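Local coordinates for protein PHB depolymerase (PDB 2D81) that hydrolyses the ester bonds of poly[(R)-3-hydroxybutyrate], a microbial storage polyester, using a circularly permuted alpha/beta hydrolase fold, at residues A[271-276]-A[294-299]; A[278-283]-A[288-293]; A[283-288]-A[300-305]. All blocks are in the same frame, centred on the assembly; numbering follows the deposited sequence.

Interaction 1 (A[271-276]-A[294-299]); sequences AIWNGG and NADQIG
W273 reaches across to A295 and D296 with the far end of its indole, and almost the whole contact is made by two atoms of the six-membered ring, CZ2 and CH2. The carboxylate of D296 lies obliquely to the indole, with the two planes 53° apart. Its OD1 comes within 3.5 Å of W273 CZ2, while its CG lies 3.6 Å from W273 CH2. Beside it the methyl of A295 meets the same corner of the ring, A295 CB lying 3.8 Å from W273 CZ2. D296 CG sits between its own backbone N and carbonyl carbon (chi1 66°), which brings the carboxylate up beside the tryptophan. A295 and D296 are the two central residues of a type I beta turn from N294 to Q297, closed by a backbone bond from Q297 N to N294 O (2.9 Å). The tryptophan in turn sits in the connection of a beta hairpin, strands 269-271 and 277-280 being antiparallel partners, and I272 N binds G276 O (3.0 Å) across the neck of that connection. G275 and G276 suit the bend because their positive phi angles would press a CB against the preceding carbonyl oxygen. Alanine fits where it is because a small methyl can lie against the broad ring beside a turn. The polar ends are answered from outside: W273 NE1 binds the carbonyl of S293, and D296 OD1 forms a salt bridge with R52, which also packs against the indole. D49 brings a second carboxylate close to D296 OD2, so this arginine probably offsets a concentration of negative charge.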
loop_
_atom_site.group_PDB
_atom_site.type_symbol
_atom_site.label_atom_id
_atom_site.label_comp_id
_atom_site.label_asym_id
_atom_site.label_seq_id
_atom_site.Cartn_x
_atom_site.Cartn_y
_atom_site.Cartn_z
ATOM N N ALA A 271 22.449 -0.372 7.818
ATOM C CA ALA A 271 22.083 -0.905 9.122
ATOM C C ALA A 271 20.563 -0.883 9.219
ATOM O O ALA A 271 19.928 0.109 8.858
ATOM C CB ALA A 271 22.692 -0.054 10.229
ATOM N N ILE A 272 19.972 -1.977 9.685
ATOM C CA ILE A 272 18.522 -2.017 9.845
ATOM C C ILE A 272 18.155 -2.137 11.319
ATOM O O ILE A 272 19.035 -2.126 12.183
ATOM C CB ILE A 272 17.892 -3.185 9.047
ATOM C CG1 ILE A 272 18.576 -4.508 9.398
ATOM C CG2 ILE A 272 18.010 -2.909 7.555
ATOM C CD1 ILE A 272 17.902 -5.721 8.762
ATOM N N TRP A 273 16.859 -2.232 11.613
ATOM C CA TRP A 273 16.409 -2.203 13.002
ATOM C C TRP A 273 17.100 -3.229 13.892
ATOM O O TRP A 273 17.509 -2.909 15.009
ATOM C CB TRP A 273 14.893 -2.405 13.093
ATOM C CG TRP A 273 14.097 -1.156 12.861
ATOM C CD1 TRP A 273 14.412 0.108 13.275
ATOM C CD2 TRP A 273 12.818 -1.061 12.220
ATOM N NE1 TRP A 273 13.407 0.984 12.934
ATOM C CE2 TRP A 273 12.417 0.292 12.286
ATOM C CE3 TRP A 273 11.971 -1.988 11.600
ATOM C CZ2 TRP A 273 11.203 0.741 11.753
ATOM C CZ3 TRP A 273 10.762 -1.542 11.072
ATOM C CH2 TRP A 273 10.391 -0.188 11.153
ATOM N N ASN A 274 17.228 -4.461 13.409
ATOM C CA ASN A 274 17.902 -5.496 14.188
ATOM C C ASN A 274 18.460 -6.585 13.283
ATOM O O ASN A 274 17.955 -6.810 12.182
ATOM C CB ASN A 274 16.931 -6.108 15.203
ATOM C CG ASN A 274 15.975 -7.104 14.572
ATOM O OD1 ASN A 274 16.305 -8.280 14.400
ATOM N ND2 ASN A 274 14.788 -6.636 14.210
ATOM N N GLY A 275 19.510 -7.254 13.750
ATOM C CA GLY A 275 20.099 -8.332 12.977
ATOM C C GLY A 275 21.237 -7.887 12.077
ATOM O O GLY A 275 21.750 -8.679 11.285
ATOM N N GLY A 276 21.628 -6.620 12.184
ATOM C CA GLY A 276 22.789 -6.146 11.451
ATOM C C GLY A 276 22.493 -5.254 10.259
ATOM O O GLY A 276 21.934 -4.167 10.405
ATOM N N ASN A 294 13.066 5.521 12.203
ATOM C CA ASN A 294 11.656 5.910 12.264
ATOM C C ASN A 294 10.876 5.553 10.999
ATOM O O ASN A 294 9.883 6.204 10.676
ATOM C CB ASN A 294 11.533 7.413 12.512
ATOM C CG ASN A 294 12.447 8.222 11.623
ATOM O OD1 ASN A 294 12.595 7.930 10.435
ATOM N ND2 ASN A 294 13.067 9.251 12.191
ATOM N N ALA A 295 11.318 4.515 10.294
ATOM C CA ALA A 295 10.698 4.118 9.030
ATOM C C ALA A 295 9.177 3.976 9.100
ATOM O O ALA A 295 8.481 4.277 8.128
ATOM C CB ALA A 295 11.316 2.809 8.534
ATOM N N ASP A 296 8.662 3.505 10.234
ATOM C CA ASP A 296 7.223 3.293 10.365
ATOM C C ASP A 296 6.545 4.290 11.302
ATOM O O ASP A 296 5.425 4.062 11.764
ATOM C CB ASP A 296 6.930 1.850 10.812
ATOM C CG ASP A 296 7.430 1.539 12.217
ATOM O OD1 ASP A 296 8.234 2.311 12.782
ATOM O OD2 ASP A 296 7.018 0.490 12.757
ATOM N N GLN A 297 7.216 5.409 11.555
ATOM C CA GLN A 297 6.661 6.463 12.402
ATOM C C GLN A 297 6.547 7.762 11.610
ATOM O O GLN A 297 7.092 7.880 10.514
ATOM C CB GLN A 297 7.559 6.675 13.625
ATOM C CG GLN A 297 7.757 5.413 14.465
ATOM C CD GLN A 297 8.847 5.568 15.512
ATOM O OE1 GLN A 297 9.958 5.994 15.204
ATOM N NE2 GLN A 297 8.535 5.213 16.754
ATOM N N ILE A 298 5.828 8.732 12.160
ATOM C CA ILE A 298 5.758 10.048 11.541
ATOM C C ILE A 298 7.184 10.536 11.278
ATOM O O ILE A 298 8.045 10.454 12.151
ATOM C CB ILE A 298 5.008 11.046 12.463
ATOM C CG1 ILE A 298 3.549 10.597 12.620
ATOM C CG2 ILE A 298 5.069 12.458 11.876
ATOM C CD1 ILE A 298 2.782 11.297 13.753
ATOM N N GLY A 299 7.435 11.012 10.061
ATOM C CA GLY A 299 8.776 11.453 9.714
ATOM C C GLY A 299 9.649 10.415 9.022
ATOM O O GLY A 299 10.711 10.755 8.498
#

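Interaction 2 (A[278-283]-A[288-293]). With RB3 ((1R)-3-{[(1R)-3-methoxy-1-methyl-3-oxopropyl]oxy}-1-methyl-3-oxopropyl (3R)-3-hydroxybutanoate), chain C.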
loop_
_atom_site.group_PDB
_atom_site.type_symbol
_atom_site.label_atom_id
_atom_site.label_comp_id
_atom_site.label_asym_id
_atom_site.label_seq_id
_atom_site.Cartn_x
_atom_site.Cartn_y
_atom_site.Cartn_z
ATOM N N LEU A 278 21.622 -4.828 5.769
ATOM C CA LEU A 278 20.862 -5.380 4.657
ATOM C C LEU A 278 20.819 -4.369 3.511
ATOM O O LEU A 278 20.727 -3.160 3.738
ATOM C CB LEU A 278 19.437 -5.705 5.118
ATOM C CG LEU A 278 18.625 -6.656 4.240
ATOM C CD1 LEU A 278 19.205 -8.059 4.353
ATOM C CD2 LEU A 278 17.169 -6.652 4.677
ATOM N N SER A 279 20.894 -4.864 2.281
ATOM C CA SER A 279 20.716 -4.011 1.114
ATOM C C SER A 279 19.270 -4.106 0.637
ATOM O O SER A 279 18.478 -4.870 1.192
ATOM C CB SER A 279 21.680 -4.427 -0.003
ATOM O OG SER A 279 21.539 -5.800 -0.328
ATOM N N ASN A 280 18.928 -3.328 -0.385
ATOM C CA ASN A 280 17.561 -3.308 -0.909
ATOM C C ASN A 280 17.581 -3.429 -2.434
ATOM O O ASN A 280 16.999 -2.611 -3.146
ATOM C CB ASN A 280 16.879 -2.007 -0.469
ATOM C CG ASN A 280 15.449 -1.896 -0.955
ATOM O OD1 ASN A 280 14.787 -2.898 -1.229
ATOM N ND2 ASN A 280 14.957 -0.668 -1.040
ATOM N N PRO A 281 18.241 -4.475 -2.953
ATOM C CA PRO A 281 18.348 -4.711 -4.396
ATOM C C PRO A 281 17.024 -4.918 -5.127
ATOM O O PRO A 281 16.954 -4.741 -6.342
ATOM C CB PRO A 281 19.245 -5.943 -4.473
ATOM C CG PRO A 281 18.847 -6.706 -3.251
ATOM C CD PRO A 281 18.800 -5.614 -2.201
ATOM N N ASN A 282 15.983 -5.294 -4.388
ATOM C CA ASN A 282 14.688 -5.599 -4.993
ATOM C C ASN A 282 13.758 -4.386 -5.075
ATOM O O ASN A 282 12.669 -4.471 -5.644
ATOM C CB ASN A 282 14.004 -6.724 -4.213
ATOM C CG ASN A 282 14.741 -8.052 -4.331
ATOM O OD1 ASN A 282 14.510 -8.976 -3.553
ATOM N ND2 ASN A 282 15.627 -8.151 -5.314
ATOM N N GLY A 283 14.181 -3.261 -4.510
ATOM C CA GLY A 283 13.373 -2.059 -4.598
ATOM C C GLY A 283 12.082 -2.199 -3.818
ATOM O O GLY A 283 10.985 -1.941 -4.338
ATOM N N VAL A 288 11.762 -2.331 7.319
ATOM C CA VAL A 288 12.798 -2.983 8.123
ATOM C C VAL A 288 13.821 -2.011 8.699
ATOM O O VAL A 288 14.634 -2.389 9.547
ATOM C CB VAL A 288 13.550 -4.056 7.304
ATOM C CG1 VAL A 288 12.577 -5.124 6.844
ATOM C CG2 VAL A 288 14.252 -3.413 6.111
ATOM N N GLY A 289 13.779 -0.765 8.235
ATOM C CA GLY A 289 14.660 0.258 8.767
ATOM C C GLY A 289 15.869 0.589 7.905
ATOM O O GLY A 289 16.863 1.115 8.412
ATOM N N TRP A 290 15.795 0.292 6.609
ATOM C CA TRP A 290 16.871 0.659 5.689
ATOM C C TRP A 290 17.228 2.139 5.798
ATOM O O TRP A 290 18.401 2.508 5.865
ATOM C CB TRP A 290 16.476 0.373 4.237
ATOM C CG TRP A 290 16.553 -1.058 3.821
ATOM C CD1 TRP A 290 17.649 -1.872 3.864
ATOM C CD2 TRP A 290 15.502 -1.831 3.238
ATOM N NE1 TRP A 290 17.346 -3.106 3.337
ATOM C CE2 TRP A 290 16.033 -3.108 2.945
ATOM C CE3 TRP A 290 14.160 -1.569 2.932
ATOM C CZ2 TRP A 290 15.267 -4.120 2.362
ATOM C CZ3 TRP A 290 13.398 -2.575 2.350
ATOM C CH2 TRP A 290 13.954 -3.838 2.073
ATOM N N TYR A 291 16.208 2.989 5.809
ATOM C CA TYR A 291 16.424 4.417 5.623
ATOM C C TYR A 291 16.134 5.232 6.875
ATOM O O TYR A 291 15.827 6.419 6.798
ATOM C CB TYR A 291 15.574 4.906 4.446
ATOM C CG TYR A 291 15.840 4.107 3.191
ATOM C CD1 TYR A 291 14.879 3.234 2.672
ATOM C CD2 TYR A 291 17.086 4.160 2.567
ATOM C CE1 TYR A 291 15.162 2.431 1.566
ATOM C CE2 TYR A 291 17.376 3.363 1.466
ATOM C CZ TYR A 291 16.414 2.501 0.971
ATOM O OH TYR A 291 16.712 1.707 -0.115
ATOM N N GLY A 292 16.247 4.589 8.032
ATOM C CA GLY A 292 16.111 5.309 9.285
ATOM C C GLY A 292 15.388 4.503 10.343
ATOM O O GLY A 292 14.623 3.590 10.030
ATOM N N SER A 293 15.629 4.849 11.603
ATOM C CA SER A 293 15.016 4.154 12.723
ATOM C C SER A 293 13.521 4.441 12.834
ATOM O O SER A 293 12.795 3.695 13.481
ATOM C CB SER A 293 15.715 4.552 14.025
ATOM O OG SER A 293 15.708 5.957 14.192
HETATM O O1M RB3 C . 9.499 -11.671 -1.003
HETATM C C1A RB3 C . 9.119 -10.481 -0.956
HETATM O O1A RB3 C . 9.466 -9.570 -1.739
HETATM C C2A RB3 C . 8.142 -10.108 0.161
HETATM C C3A RB3 C . 8.692 -8.972 1.027
HETATM C C4A RB3 C . 7.678 -8.668 2.132
HETATM O O3A RB3 C . 9.935 -9.387 1.616
HETATM C C1B RB3 C . 10.843 -8.375 1.684
HETATM O O1B RB3 C . 10.478 -7.201 1.683
HETATM C C2B RB3 C . 12.328 -8.738 1.757
HETATM C C3B RB3 C . 13.216 -7.574 2.207
HETATM C C4B RB3 C . 12.881 -7.135 3.635
HETATM O O3B RB3 C . 14.589 -7.996 2.174
HETATM C C1C RB3 C . 15.147 -7.851 0.942
HETATM O O1C RB3 C . 14.473 -8.029 -0.072
HETATM C C2C RB3 C . 16.628 -7.480 0.835
HETATM C C3C RB3 C . 17.414 -8.559 0.089
HETATM C C4C RB3 C . 18.897 -8.191 0.015
HETATM O O3C RB3 C . 17.245 -9.817 0.748
#
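L278 starts the contact on strand 277-280 by laying its side chain beside the pyrrole end of W290: CG is anti to the backbone N, and L278 CD2 comes 3.9 Å from W290 CZ2. At the ring edge, near its plane, L278 O lies 3.3 Å from W290 CD1. S279 turns its side chain away but lends its carbonyl, and W290 NE1 makes a weak, strongly bent bond to S279 O (3.0 Å, 122°). N280 does most of the work. Its CB stands over the six-membered ring of W290, 3.9 Å from the centroid, and its amide stacks on the indole with the planes only 16° apart; V288 CG2 covers the opposite face. The amide nitrogen, N280 ND2, then gives Y291 OH a nearly straight bond (3.1 Å, 174°) lying in the amide plane, while OD1 accepts from C284 N and the tyrosine oxygen also meets D266. P281 and N282 follow in a type I turn from N280 to G283. They face the bound trimer: P281 CD lies 3.4 Å from RB3 C4C, and the ligand methyl C4B rests 3.8 Å from W290 CH2. An asparagine is apt because it is flat enough to stack and offers both a donor and an acceptor. With both faces covered and its N-H only weakly bonded, W290 is held chiefly by packing, consistent with a firm apolar wall for the methyl groups of the polyester.

Interaction 3 (A[283-288]-A[300-305]). With RB3 ((1R)-3-{[(1R)-3-methoxy-1-methyl-3-oxopropyl]oxy}-1-methyl-3-oxopropyl (3R)-3-hydroxybutanoate), chain C.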
loop_
_atom_site.group_PDB
_atom_site.type_symbol
_atom_site.label_atom_id
_atom_site.label_comp_id
_atom_site.label_asym_id
_atom_site.label_seq_id
_atom_site.Cartn_x
_atom_site.Cartn_y
_atom_site.Cartn_z
ATOM N N GLY A 283 14.181 -3.261 -4.510
ATOM C CA GLY A 283 13.373 -2.059 -4.598
ATOM C C GLY A 283 12.082 -2.199 -3.818
ATOM O O GLY A 283 10.985 -1.941 -4.338
ATOM N N CYS A 284 12.220 -2.615 -2.564
ATOM C CA CYS A 284 11.092 -2.771 -1.654
ATOM C C CYS A 284 10.814 -1.462 -0.926
ATOM O O CYS A 284 11.704 -0.627 -0.787
ATOM C CB CYS A 284 11.408 -3.800 -0.585
ATOM S SG CYS A 284 12.017 -5.442 -1.064
ATOM N N TRP A 285 9.592 -1.308 -0.418
ATOM C CA TRP A 285 9.299 -0.226 0.516
ATOM C C TRP A 285 9.873 -0.565 1.882
ATOM O O TRP A 285 9.999 -1.736 2.240
ATOM C CB TRP A 285 7.788 0.002 0.625
ATOM C CG TRP A 285 7.196 0.453 -0.662
ATOM C CD1 TRP A 285 6.505 -0.304 -1.563
ATOM C CD2 TRP A 285 7.312 1.757 -1.236
ATOM N NE1 TRP A 285 6.186 0.450 -2.670
ATOM C CE2 TRP A 285 6.671 1.719 -2.493
ATOM C CE3 TRP A 285 7.900 2.956 -0.811
ATOM C CZ2 TRP A 285 6.601 2.835 -3.332
ATOM C CZ3 TRP A 285 7.831 4.067 -1.645
ATOM C CH2 TRP A 285 7.186 3.998 -2.890
ATOM N N ASP A 286 10.225 0.467 2.643
ATOM C CA ASP A 286 10.995 0.275 3.868
ATOM C C ASP A 286 10.131 -0.120 5.066
ATOM O O ASP A 286 9.496 0.729 5.693
ATOM C CB ASP A 286 11.776 1.550 4.187
ATOM C CG ASP A 286 12.760 1.362 5.321
ATOM O OD1 ASP A 286 12.915 0.216 5.797
ATOM O OD2 ASP A 286 13.381 2.362 5.733
ATOM N N TRP A 287 10.116 -1.413 5.378
ATOM C CA TRP A 287 9.471 -1.904 6.594
ATOM C C TRP A 287 10.473 -2.572 7.542
ATOM O O TRP A 287 10.084 -3.285 8.472
ATOM C CB TRP A 287 8.351 -2.896 6.244
ATOM C CG TRP A 287 8.811 -4.137 5.527
ATOM C CD1 TRP A 287 9.196 -4.239 4.219
ATOM C CD2 TRP A 287 8.942 -5.450 6.088
ATOM N NE1 TRP A 287 9.556 -5.536 3.931
ATOM C CE2 TRP A 287 9.412 -6.299 5.061
ATOM C CE3 TRP A 287 8.708 -5.992 7.360
ATOM C CZ2 TRP A 287 9.653 -7.661 5.265
ATOM C CZ3 TRP A 287 8.950 -7.348 7.564
ATOM C CH2 TRP A 287 9.417 -8.166 6.520
ATOM N N VAL A 288 11.762 -2.331 7.319
ATOM C CA VAL A 288 12.798 -2.983 8.123
ATOM C C VAL A 288 13.821 -2.011 8.699
ATOM O O VAL A 288 14.634 -2.389 9.547
ATOM C CB VAL A 288 13.550 -4.056 7.304
ATOM C CG1 VAL A 288 12.577 -5.124 6.844
ATOM C CG2 VAL A 288 14.252 -3.413 6.111
ATOM N N GLY A 300 9.221 9.154 9.022
ATOM C CA GLY A 300 9.908 8.158 8.217
ATOM C C GLY A 300 10.051 8.701 6.808
ATOM O O GLY A 300 9.076 9.191 6.238
ATOM N N VAL A 301 11.252 8.637 6.244
ATOM C CA VAL A 301 11.530 9.408 5.040
ATOM C C VAL A 301 10.626 9.020 3.876
ATOM O O VAL A 301 10.145 9.888 3.149
ATOM C CB VAL A 301 13.018 9.296 4.605
ATOM C CG1 VAL A 301 13.912 9.955 5.651
ATOM C CG2 VAL A 301 13.412 7.842 4.411
ATOM N N GLN A 302 10.376 7.729 3.694
ATOM C CA GLN A 302 9.504 7.313 2.597
ATOM C C GLN A 302 8.038 7.635 2.875
ATOM O O GLN A 302 7.331 8.120 1.993
ATOM C CB GLN A 302 9.663 5.816 2.307
ATOM C CG GLN A 302 11.092 5.400 1.974
ATOM C CD GLN A 302 11.170 4.026 1.346
ATOM O OE1 GLN A 302 10.370 3.142 1.656
ATOM N NE2 GLN A 302 12.148 3.834 0.466
ATOM N N MET A 303 7.570 7.378 4.093
ATOM C CA MET A 303 6.192 7.729 4.427
ATOM C C MET A 303 5.960 9.232 4.301
ATOM O O MET A 303 4.914 9.665 3.821
ATOM C CB MET A 303 5.825 7.271 5.844
ATOM C CG MET A 303 5.693 5.762 5.997
ATOM S SD MET A 303 4.579 5.295 7.340
ATOM C CE MET A 303 5.455 5.944 8.757
ATOM N N ALA A 304 6.936 10.024 4.727
ATOM C CA ALA A 304 6.818 11.477 4.645
ATOM C C ALA A 304 6.707 11.943 3.192
ATOM O O ALA A 304 5.976 12.892 2.886
ATOM C CB ALA A 304 8.019 12.137 5.320
ATOM N N ALA A 305 7.432 11.274 2.303
ATOM C CA ALA A 305 7.390 11.599 0.879
ATOM C C ALA A 305 6.015 11.286 0.299
ATOM O O ALA A 305 5.429 12.103 -0.411
ATOM C CB ALA A 305 8.460 10.812 0.133
HETATM O O1M RB3 C . 9.499 -11.671 -1.003
HETATM C C1A RB3 C . 9.119 -10.481 -0.956
HETATM O O1A RB3 C . 9.466 -9.570 -1.739
HETATM C C2A RB3 C . 8.142 -10.108 0.161
HETATM C C3A RB3 C . 8.692 -8.972 1.027
HETATM C C4A RB3 C . 7.678 -8.668 2.132
HETATM O O3A RB3 C . 9.935 -9.387 1.616
HETATM C C1B RB3 C . 10.843 -8.375 1.684
HETATM O O1B RB3 C . 10.478 -7.201 1.683
HETATM C C2B RB3 C . 12.328 -8.738 1.757
HETATM C C3B RB3 C . 13.216 -7.574 2.207
HETATM C C4B RB3 C . 12.881 -7.135 3.635
HETATM O O3B RB3 C . 14.589 -7.996 2.174
HETATM C C1C RB3 C . 15.147 -7.851 0.942
HETATM O O1C RB3 C . 14.473 -8.029 -0.072
HETATM C C2C RB3 C . 16.628 -7.480 0.835
HETATM C C3C RB3 C . 17.414 -8.559 0.089
HETATM C C4C RB3 C . 18.897 -8.191 0.015
HETATM O O3C RB3 C . 17.245 -9.817 0.748
HETATM O O HOH W 1 12.920 1.707 -1.060
#
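Q302 reaches from the first turn of helix 301-314 to the backbone of D286, and its OE1 is where the packing is tight. D286 N donates to Q302 OE1 (2.9 Å, 151°), the donor tilted out of the carbonyl plane. Around that bond D286 CB comes to 3.3 Å from Q302 OE1, and W285 presents its ring edge, CE3 lying 3.5 Å from the same oxygen, with the indole and amide planes 73° apart. With CG anti to its carbonyl carbon and the chain extended beyond, the glutamine spans the gap to D286. The other end of the amide is looser: Q302 NE2 donates to a water (2.7 Å), which in turn donates to C284 O, so here a single bound water bridges the two segments; N200 O is a further acceptor. D286 itself shapes the loop. Its OD1 accepts V288 N (3.2 Å) in an Asx turn and also takes the amides of G289 and W290, while OD2 takes that of Y291. These bonds probably order the side turned from the helix, where W287 NE1 donates to the ester carbonyl oxygen RB3 O1B (2.9 Å, 157°) and V288 CG1 covers one indole face. A phenylalanine in place of W287 would probably leave that carbonyl without its donor and the trimer less firmly placed. The loop meets both helices, Q302 on one side and Y23 of helix 20-31, stacked on W287, on the other; the helices also touch directly, M303 packing on M24 and A31, and the C284-C230 disulfide ties the loop to the segment following strand 221-227.

Along the chain, the hairpin connection 271-276 comes first and waits for 294-299, so interaction 1 closes the longest loop. Within that loop, interaction 2 joins strand 277-280 to 288-293 across only four intervening residues. Those four belong to 283-288, whose own partner, 300-305, comes after 294-299; interaction 3 therefore crosses both of the others. The three lie 8 to 9 Å apart between centres. V288 belongs to interactions 2 and 3, and its carbonyl accepts from W273 N of interaction 1; V301 of interaction 3 packs on Y291 of interaction 2. Together they tie the small hairpin sheet and the ligand-lining loop to helix 301-314.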